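Local coordinates for hypothetical protein PH1109 (Pyrococcus horikoshii, PDB 2D59) that is of unknown function but belongs to the CoA-binding domain family, with a Rossmann-like fold built round a five-stranded parallel sheet, at residues A[11-14]-A[15-18]; A[42-45]-A[46-50]; A[87-90]-A[91-94]; A[111-114]-A[115-118]. All coordinates share one frame; numbering follows the deposited sequence.

Interaction 1: A[11-14]-A[15-18]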
loop_
_atom_site.group_PDB
_atom_site.type_symbol
_atom_site.label_atom_id
_atom_site.label_comp_id
_atom_site.label_asym_id
_atom_site.label_seq_id
_atom_site.Cartn_x
_atom_site.Cartn_y
_atom_site.Cartn_z
ATOM N N THR A 11 -16.882 -3.559 -0.542
ATOM C CA THR A 11 -17.336 -4.848 -0.027
ATOM C C THR A 11 -16.183 -5.843 0.010
ATOM O O THR A 11 -15.115 -5.584 -0.549
ATOM C CB THR A 11 -18.431 -5.447 -0.925
ATOM O OG1 THR A 11 -17.867 -5.779 -2.201
ATOM C CG2 THR A 11 -19.562 -4.450 -1.124
ATOM N N ASP A 12 -16.390 -6.981 0.663
ATOM C CA ASP A 12 -15.339 -7.987 0.720
ATOM C C ASP A 12 -14.995 -8.431 -0.698
ATOM O O ASP A 12 -13.853 -8.779 -0.988
ATOM C CB ASP A 12 -15.780 -9.196 1.549
ATOM C CG ASP A 12 -15.712 -8.932 3.040
ATOM O OD1 ASP A 12 -16.024 -9.853 3.821
ATOM O OD2 ASP A 12 -15.344 -7.804 3.427
ATOM N N GLU A 13 -15.991 -8.404 -1.579
ATOM C CA GLU A 13 -15.800 -8.801 -2.969
ATOM C C GLU A 13 -14.870 -7.819 -3.678
ATOM O O GLU A 13 -14.003 -8.219 -4.458
ATOM C CB GLU A 13 -17.149 -8.841 -3.694
ATOM C CG GLU A 13 -17.250 -9.928 -4.745
ATOM C CD GLU A 13 -17.436 -11.306 -4.134
ATOM O OE1 GLU A 13 -16.660 -11.663 -3.223
ATOM O OE2 GLU A 13 -18.355 -12.034 -4.565
ATOM N N ASP A 14 -15.065 -6.531 -3.410
ATOM C CA ASP A 14 -14.239 -5.490 -4.016
ATOM C C ASP A 14 -12.789 -5.639 -3.588
ATOM O O ASP A 14 -11.876 -5.575 -4.412
ATOM C CB ASP A 14 -14.717 -4.095 -3.604
ATOM C CG ASP A 14 -16.112 -3.774 -4.110
ATOM O OD1 ASP A 14 -16.420 -4.106 -5.273
ATOM O OD2 ASP A 14 -16.891 -3.169 -3.347
ATOM N N ILE A 15 -12.579 -5.832 -2.289
ATOM C CA ILE A 15 -11.225 -5.969 -1.757
ATOM C C ILE A 15 -10.558 -7.203 -2.331
ATOM O O ILE A 15 -9.389 -7.167 -2.723
ATOM C CB ILE A 15 -11.226 -6.041 -0.205
ATOM C CG1 ILE A 15 -11.604 -4.672 0.361
ATOM C CG2 ILE A 15 -9.846 -6.397 0.325
ATOM C CD1 ILE A 15 -12.860 -4.101 -0.199
ATOM N N ARG A 16 -11.304 -8.297 -2.380
ATOM C CA ARG A 16 -10.779 -9.545 -2.913
ATOM C C ARG A 16 -10.347 -9.352 -4.368
ATOM O O ARG A 16 -9.334 -9.903 -4.805
ATOM C CB ARG A 16 -11.846 -10.639 -2.819
ATOM C CG ARG A 16 -11.364 -12.009 -3.238
ATOM C CD ARG A 16 -12.448 -13.066 -3.067
ATOM N NE ARG A 16 -12.708 -13.407 -1.669
ATOM C CZ ARG A 16 -13.860 -13.183 -1.040
ATOM N NH1 ARG A 16 -14.005 -13.532 0.233
ATOM N NH2 ARG A 16 -14.870 -12.603 -1.680
ATOM N N GLU A 17 -11.121 -8.566 -5.110
ATOM C CA GLU A 17 -10.821 -8.280 -6.514
ATOM C C GLU A 17 -9.545 -7.443 -6.624
ATOM O O GLU A 17 -8.694 -7.694 -7.477
ATOM C CB GLU A 17 -11.992 -7.531 -7.159
ATOM C CG GLU A 17 -11.702 -6.985 -8.548
ATOM C CD GLU A 17 -11.508 -8.072 -9.589
ATOM O OE1 GLU A 17 -11.220 -7.728 -10.755
ATOM O OE2 GLU A 17 -11.645 -9.267 -9.249
ATOM N N ILE A 18 -9.419 -6.448 -5.752
ATOM C CA ILE A 18 -8.243 -5.586 -5.742
ATOM C C ILE A 18 -6.985 -6.402 -5.476
ATOM O O ILE A 18 -5.950 -6.196 -6.112
ATOM C CB ILE A 18 -8.366 -4.496 -4.655
ATOM C CG1 ILE A 18 -9.435 -3.485 -5.065
ATOM C CG2 ILE A 18 -7.046 -3.783 -4.463
ATOM C CD1 ILE A 18 -9.129 -2.776 -6.373
#

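Interaction 2: A[42-45]-A[46-50]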
loop_
_atom_site.group_PDB
_atom_site.type_symbol
_atom_site.label_atom_id
_atom_site.label_comp_id
_atom_site.label_asym_id
_atom_site.label_seq_id
_atom_site.Cartn_x
_atom_site.Cartn_y
_atom_site.Cartn_z
ATOM N N MET A 42 4.933 -6.649 4.253
ATOM C CA MET A 42 5.712 -6.830 3.034
ATOM C C MET A 42 6.196 -8.271 2.908
ATOM O O MET A 42 6.136 -8.868 1.834
ATOM C CB MET A 42 6.916 -5.888 3.009
ATOM C CG MET A 42 7.710 -5.981 1.717
ATOM S SD MET A 42 8.947 -4.671 1.590
ATOM C CE MET A 42 9.922 -5.267 0.201
ATOM N N LYS A 43 6.682 -8.832 4.012
ATOM C CA LYS A 43 7.176 -10.201 3.996
ATOM C C LYS A 43 6.069 -11.146 3.530
ATOM O O LYS A 43 6.295 -12.023 2.699
ATOM C CB LYS A 43 7.658 -10.597 5.394
ATOM C CG LYS A 43 8.264 -11.988 5.478
ATOM C CD LYS A 43 8.758 -12.279 6.888
ATOM C CE LYS A 43 9.309 -13.688 7.010
ATOM N NZ LYS A 43 9.768 -13.970 8.398
ATOM N N TYR A 44 4.871 -10.942 4.065
ATOM C CA TYR A 44 3.716 -11.764 3.718
ATOM C C TYR A 44 3.375 -11.628 2.235
ATOM O O TYR A 44 3.122 -12.625 1.552
ATOM C CB TYR A 44 2.517 -11.355 4.583
ATOM C CG TYR A 44 1.240 -12.107 4.278
ATOM C CD1 TYR A 44 0.400 -11.703 3.241
ATOM C CD2 TYR A 44 0.882 -13.235 5.017
ATOM C CE1 TYR A 44 -0.768 -12.406 2.945
ATOM C CE2 TYR A 44 -0.280 -13.944 4.729
ATOM C CZ TYR A 44 -1.098 -13.527 3.693
ATOM O OH TYR A 44 -2.239 -14.240 3.395
ATOM N N LEU A 45 3.372 -10.395 1.737
ATOM C CA LEU A 45 3.056 -10.155 0.331
ATOM C C LEU A 45 4.071 -10.821 -0.594
ATOM O O LEU A 45 3.703 -11.415 -1.604
ATOM C CB LEU A 45 2.989 -8.651 0.047
ATOM C CG LEU A 45 1.857 -7.896 0.752
ATOM C CD1 LEU A 45 1.997 -6.406 0.505
ATOM C CD2 LEU A 45 0.510 -8.402 0.243
ATOM N N LEU A 46 5.353 -10.729 -0.251
ATOM C CA LEU A 46 6.377 -11.350 -1.074
ATOM C C LEU A 46 6.166 -12.858 -1.098
ATOM O O LEU A 46 6.309 -13.497 -2.138
ATOM C CB LEU A 46 7.772 -11.031 -0.524
ATOM C CG LEU A 46 8.256 -9.593 -0.713
ATOM C CD1 LEU A 46 9.575 -9.392 0.023
ATOM C CD2 LEU A 46 8.426 -9.299 -2.195
ATOM N N GLU A 47 5.817 -13.417 0.057
ATOM C CA GLU A 47 5.595 -14.850 0.169
ATOM C C GLU A 47 4.330 -15.292 -0.559
ATOM O O GLU A 47 4.135 -16.480 -0.802
ATOM C CB GLU A 47 5.530 -15.260 1.643
ATOM C CG GLU A 47 6.869 -15.121 2.362
ATOM C CD GLU A 47 6.760 -15.275 3.866
ATOM O OE1 GLU A 47 7.811 -15.240 4.543
ATOM O OE2 GLU A 47 5.630 -15.425 4.375
ATOM N N HIS A 48 3.486 -14.335 -0.929
ATOM C CA HIS A 48 2.259 -14.669 -1.635
ATOM C C HIS A 48 2.196 -14.195 -3.086
ATOM O O HIS A 48 1.124 -13.891 -3.619
ATOM C CB HIS A 48 1.049 -14.191 -0.832
ATOM C CG HIS A 48 0.747 -15.066 0.345
ATOM N ND1 HIS A 48 1.436 -14.985 1.534
ATOM C CD2 HIS A 48 -0.118 -16.101 0.478
ATOM C CE1 HIS A 48 1.010 -15.935 2.352
ATOM N NE2 HIS A 48 0.071 -16.625 1.734
ATOM N N GLY A 49 3.368 -14.132 -3.714
ATOM C CA GLY A 49 3.464 -13.774 -5.119
ATOM C C GLY A 49 3.366 -12.342 -5.598
ATOM O O GLY A 49 3.384 -12.102 -6.806
ATOM N N TYR A 50 3.259 -11.387 -4.684
ATOM C CA TYR A 50 3.164 -9.994 -5.090
ATOM C C TYR A 50 4.512 -9.400 -5.493
ATOM O O TYR A 50 5.562 -9.820 -5.001
ATOM C CB TYR A 50 2.556 -9.158 -3.961
ATOM C CG TYR A 50 1.085 -9.427 -3.739
ATOM C CD1 TYR A 50 0.659 -10.510 -2.970
ATOM C CD2 TYR A 50 0.116 -8.617 -4.328
ATOM C CE1 TYR A 50 -0.699 -10.776 -2.795
ATOM C CE2 TYR A 50 -1.241 -8.874 -4.161
ATOM C CZ TYR A 50 -1.640 -9.952 -3.396
ATOM O OH TYR A 50 -2.984 -10.209 -3.240
#

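Interaction 3: A[87-90]-A[91-94]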
loop_
_atom_site.group_PDB
_atom_site.type_symbol
_atom_site.label_atom_id
_atom_site.label_comp_id
_atom_site.label_asym_id
_atom_site.label_seq_id
_atom_site.Cartn_x
_atom_site.Cartn_y
_atom_site.Cartn_z
ATOM N N PRO A 87 -0.498 10.014 8.942
ATOM C CA PRO A 87 -1.477 10.755 8.142
ATOM C C PRO A 87 -0.926 12.023 7.490
ATOM O O PRO A 87 -1.166 12.275 6.312
ATOM C CB PRO A 87 -2.578 11.058 9.154
ATOM C CG PRO A 87 -2.554 9.846 10.027
ATOM C CD PRO A 87 -1.068 9.643 10.250
ATOM N N LYS A 88 -0.187 12.809 8.263
ATOM C CA LYS A 88 0.377 14.062 7.774
ATOM C C LYS A 88 1.368 13.875 6.627
ATOM O O LYS A 88 1.655 14.819 5.891
ATOM C CB LYS A 88 1.065 14.803 8.925
ATOM C CG LYS A 88 1.417 16.251 8.621
ATOM C CD LYS A 88 0.165 17.100 8.448
ATOM C CE LYS A 88 0.512 18.555 8.180
ATOM N NZ LYS A 88 -0.706 19.404 8.061
ATOM N N LEU A 89 1.883 12.658 6.470
ATOM C CA LEU A 89 2.855 12.379 5.419
ATOM C C LEU A 89 2.276 11.672 4.196
ATOM O O LEU A 89 2.959 11.526 3.183
ATOM C CB LEU A 89 4.001 11.540 5.986
ATOM C CG LEU A 89 4.751 12.136 7.179
ATOM C CD1 LEU A 89 5.776 11.135 7.692
ATOM C CD2 LEU A 89 5.423 13.437 6.764
ATOM N N THR A 90 1.023 11.238 4.280
ATOM C CA THR A 90 0.407 10.538 3.162
ATOM C C THR A 90 0.125 11.427 1.956
ATOM O O THR A 90 0.110 10.948 0.823
ATOM C CB THR A 90 -0.908 9.855 3.585
ATOM O OG1 THR A 90 -1.865 10.845 3.979
ATOM C CG2 THR A 90 -0.653 8.901 4.745
ATOM N N MET A 91 -0.099 12.717 2.191
ATOM C CA MET A 91 -0.381 13.632 1.091
ATOM C C MET A 91 0.729 13.601 0.045
ATOM O O MET A 91 0.467 13.457 -1.146
ATOM C CB MET A 91 -0.554 15.060 1.614
ATOM C CG MET A 91 -0.821 16.087 0.523
ATOM S SD MET A 91 -2.278 15.708 -0.478
ATOM C CE MET A 91 -3.547 16.605 0.422
ATOM N N GLU A 92 1.971 13.728 0.496
ATOM C CA GLU A 92 3.106 13.716 -0.417
ATOM C C GLU A 92 3.120 12.442 -1.261
ATOM O O GLU A 92 3.326 12.494 -2.471
ATOM C CB GLU A 92 4.418 13.843 0.369
ATOM C CG GLU A 92 4.733 12.657 1.261
ATOM C CD GLU A 92 5.909 12.908 2.183
ATOM O OE1 GLU A 92 7.000 13.262 1.682
ATOM O OE2 GLU A 92 5.742 12.750 3.411
ATOM N N TYR A 93 2.883 11.300 -0.623
ATOM C CA TYR A 93 2.882 10.029 -1.332
ATOM C C TYR A 93 1.661 9.827 -2.220
ATOM O O TYR A 93 1.724 9.099 -3.210
ATOM C CB TYR A 93 3.024 8.875 -0.337
ATOM C CG TYR A 93 4.395 8.838 0.296
ATOM C CD1 TYR A 93 4.577 9.166 1.637
ATOM C CD2 TYR A 93 5.521 8.522 -0.464
ATOM C CE1 TYR A 93 5.849 9.182 2.207
ATOM C CE2 TYR A 93 6.792 8.538 0.092
ATOM C CZ TYR A 93 6.951 8.869 1.427
ATOM O OH TYR A 93 8.210 8.892 1.980
ATOM N N VAL A 94 0.547 10.465 -1.870
ATOM C CA VAL A 94 -0.654 10.356 -2.686
ATOM C C VAL A 94 -0.398 11.109 -3.987
ATOM O O VAL A 94 -0.750 10.641 -5.067
ATOM C CB VAL A 94 -1.883 10.970 -1.981
ATOM C CG1 VAL A 94 -3.046 11.085 -2.959
ATOM C CG2 VAL A 94 -2.285 10.103 -0.803
HETATM O O HOH W 1 2.599 14.981 3.210
#

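Interaction 4: A[111-114]-A[115-118]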
loop_
_atom_site.group_PDB
_atom_site.type_symbol
_atom_site.label_atom_id
_atom_site.label_comp_id
_atom_site.label_asym_id
_atom_site.label_seq_id
_atom_site.Cartn_x
_atom_site.Cartn_y
_atom_site.Cartn_z
ATOM N N THR A 111 -3.281 5.590 9.439
ATOM C CA THR A 111 -2.540 6.385 8.462
ATOM C C THR A 111 -3.472 7.287 7.654
ATOM O O THR A 111 -3.016 8.150 6.904
ATOM C CB THR A 111 -1.794 5.493 7.444
ATOM O OG1 THR A 111 -2.744 4.893 6.553
ATOM C CG2 THR A 111 -1.024 4.394 8.151
ATOM N N TYR A 112 -4.776 7.096 7.811
ATOM C CA TYR A 112 -5.739 7.866 7.034
ATOM C C TYR A 112 -5.797 9.375 7.271
ATOM O O TYR A 112 -5.828 9.846 8.409
ATOM C CB TYR A 112 -7.136 7.266 7.208
ATOM C CG TYR A 112 -8.117 7.725 6.161
ATOM C CD1 TYR A 112 -8.972 8.804 6.394
ATOM C CD2 TYR A 112 -8.183 7.085 4.924
ATOM C CE1 TYR A 112 -9.874 9.231 5.418
ATOM C CE2 TYR A 112 -9.075 7.500 3.944
ATOM C CZ TYR A 112 -9.918 8.571 4.198
ATOM O OH TYR A 112 -10.810 8.959 3.224
ATOM N N ASN A 113 -5.812 10.118 6.169
ATOM C CA ASN A 113 -5.900 11.577 6.173
ATOM C C ASN A 113 -6.957 11.891 5.118
ATOM O O ASN A 113 -6.803 11.509 3.959
ATOM C CB ASN A 113 -4.563 12.204 5.762
ATOM C CG ASN A 113 -4.633 13.719 5.680
ATOM O OD1 ASN A 113 -4.463 14.418 6.680
ATOM N ND2 ASN A 113 -4.903 14.234 4.491
ATOM N N ARG A 114 -8.028 12.577 5.506
ATOM C CA ARG A 114 -9.094 12.869 4.551
ATOM C C ARG A 114 -8.693 13.766 3.386
ATOM O O ARG A 114 -9.206 13.611 2.281
ATOM C CB ARG A 114 -10.315 13.467 5.260
ATOM C CG ARG A 114 -10.123 14.854 5.835
ATOM C CD ARG A 114 -11.465 15.415 6.298
ATOM N NE ARG A 114 -12.379 15.619 5.175
ATOM C CZ ARG A 114 -12.254 16.596 4.282
ATOM N NH1 ARG A 114 -13.123 16.712 3.286
ATOM N NH2 ARG A 114 -11.265 17.470 4.393
ATOM N N GLU A 115 -7.779 14.700 3.622
ATOM C CA GLU A 115 -7.346 15.596 2.555
ATOM C C GLU A 115 -6.586 14.829 1.474
ATOM O O GLU A 115 -6.830 15.014 0.281
ATOM C CB GLU A 115 -6.470 16.711 3.134
ATOM C CG GLU A 115 -7.224 17.664 4.049
ATOM C CD GLU A 115 -8.147 18.596 3.286
ATOM O OE1 GLU A 115 -7.644 19.531 2.629
ATOM O OE2 GLU A 115 -9.376 18.392 3.334
ATOM N N ALA A 116 -5.668 13.966 1.896
ATOM C CA ALA A 116 -4.882 13.166 0.961
ATOM C C ALA A 116 -5.790 12.197 0.206
ATOM O O ALA A 116 -5.631 11.984 -0.996
ATOM C CB ALA A 116 -3.805 12.397 1.713
ATOM N N SER A 117 -6.747 11.611 0.919
ATOM C CA SER A 117 -7.682 10.671 0.315
ATOM C C SER A 117 -8.566 11.373 -0.706
ATOM O O SER A 117 -8.853 10.829 -1.771
ATOM C CB SER A 117 -8.561 10.036 1.395
ATOM O OG SER A 117 -9.516 9.160 0.827
ATOM N N LYS A 118 -8.995 12.588 -0.376
ATOM C CA LYS A 118 -9.853 13.357 -1.269
ATOM C C LYS A 118 -9.154 13.628 -2.597
ATOM O O LYS A 118 -9.742 13.454 -3.662
ATOM C CB LYS A 118 -10.249 14.680 -0.615
ATOM C CG LYS A 118 -11.175 15.537 -1.461
ATOM C CD LYS A 118 -11.575 16.803 -0.719
ATOM C CE LYS A 118 -12.504 17.665 -1.556
ATOM N NZ LYS A 118 -12.945 18.887 -0.823
#

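Interaction 1: A[11-14]-A[15-18]
E13 and R16 form the salt bridge of the first two turns of helix 12-21, with E13 OE1 only 2.5 Å from R16 NH2. The carboxylate oxygen comes in at the edge of the guanidinium, near its plane, while the two flat groups are turned 71° against each other, so a single oxygen makes the approach. R16 leaves the helix with CG anti to the backbone N (chi1 -175°) and bends at chi3, which swings the guanidinium back toward E13; its NE is taken by L140 O.

The helix start is closed by a capping box. T11 is the N-cap: its OG1 accepts from D14 N at 3.1 Å, and T11 N returns a straight bond to D14 OD2 at 2.8 Å, meeting that oxygen on its anti side, somewhat out of the carboxylate plane.

Backbone bonds then take over, R16 N to D12 O at 2.9 Å and I18 N to D14 O at 2.9 Å, with E17 N on E13 O between them.

D12 turns its carboxylate to R139 and E17 pairs with R21. The buried face belongs to the isoleucines: I15 packs on W106 of strand 104-107 and on E136 and L140 of helix 133-141, and I18 rests on V104.

Interaction 2: A[42-45]-A[46-50]
The last turn of helix 37-47 runs through L46 N to M42 O and E47 N to K43 O, then ends in a Schellman motif in which Y50 N reaches back to L45 O at 3.1 Å, a weak bond joins G49 N to L46 O, and G49 takes positive phi as the C-prime residue. L45 O also accepts from H48 N, and the two donors arrive from opposite faces of the carbonyl plane.

Among the side chains, the rings of Y44 and H48 make an offset stack, centroids 4.0 Å apart and planes at 19°. H48 ND1 lies over the centre of the tyrosine ring, yet points its N-H along its own ring plane to Y44 O at 2.9 Å. That bond fixes the rotation of the imidazole and keeps it nearly parallel to the phenol. Y44 OH is hydrogen-bonded to H137 ND1, whose ring also meets both others. On the buried side L45 CD2 sits over the face of the Y50 ring, 4.1 Å from its centroid, a CH-pi contact; Y50 OH goes to L19 O.

K43 and E47 are too far apart for a salt bridge, with NZ 4.5 Å from OE1. Since ND1 of H48 serves as donor to a carbonyl, it probably carries a proton here, whereas the state of NE2 stays open; the neutral form with the proton on ND1 would suffice.

Interaction 3: A[87-90]-A[91-94]
The opening turns of helix 87-100, the helix of the beta-alpha-beta unit formed with strands 80-83 and 104-107, bring L89 and T90 against E92, Y93 and V94. The regular bond here runs from V94 N to T90 O, at 2.8 Å. V94 CG2 lies against the same oxygen, 3.0 Å away.

One turn earlier the backbone is irregular. P87 O takes two donors from T90, its N at 3.2 Å and its hydroxyl OG1 at 2.8 Å. The hydroxyl can reach that far back because chi1 of 64° places OG1 between the backbone N and the carbonyl carbon. At the next step a water stands in for a direct bond: it donates to K88 O at 2.8 Å and accepts from E92 N at 3.1 Å, bridging a turn that is wider than a regular helix would make it. Both groups of the backbone are thus satisfied although they do not meet.

L89 and E92 run side by side and point the same way, the carboxylate of E92 bordering the leucine branch; the E92 side chain sits implausibly close to L89 O in the model, however, so its exact position is doubtful. Y93 brings CD1 to 3.3 Å from L89 O.

T90 and V94 face helix 114-122, where both touch A116 and V94 also meets A120; M91 packs on K119 of that helix. Y93 turns instead to L83 of strand 80-83 and to the loop residues P57 and V85.

Interaction 4: A[111-114]-A[115-118]
Y112 OH and S117 OG share a hydrogen bond at 2.7 Å, in which either hydroxyl may be the donor. The tyrosine's chi1 of -163° carries its ring away from the backbone N, alongside the start of the helix, and lays its phenol end by the serine, CZ 3.4 Å from S117 CB. S117 is buried, so this bond gives its hydroxyl a partner within the protein. Its backbone N is satisfied too, donating to N113 O at 3.0 Å.

N113 occupies the N-cap of helix 114-122, and its side chain lies by the first turn, near the backbone N atoms of E115 and A116. K118 N continues the helical pattern to R114 O at 2.9 Å.

The charged pair is R114 and E115, adjacent in sequence and pointing the same way. E115 OE2 meets the guanidinium at its edge, in a salt bridge modelled at 2.4 Å to R114 NH2, so short that its exact length is doubtful. R114 NH1 also has K118 NZ at 4.7 Å, a like charge that the carboxylate of E115 probably helps to offset. T111 OG1 is bonded to Q108 O, and the Y112 ring packs edge-to-face with F107, while S117 touches I127 of strand 126-129.

How the interactions relate
From the N terminus the four contacts follow in series: none nests within or crosses another, and each is a local turn rather than the closure of a long loop. Interaction 1 starts helix 12-21, ahead of the first sheet strand. Interaction 2 ends helix 37-47, where the chain turns into strand 51-55; its centre lies about 18 Å from that of interaction 1, and helix 133-141 touches both. Interactions 3 and 4 begin helices 87-100 and 114-122 on the other side of the chain's centre from interaction 2. They are the pair that touches, centres about 8 Å apart, with T90 CG2 3.3 Å from T111 O, so two neighbouring helix starts pack together.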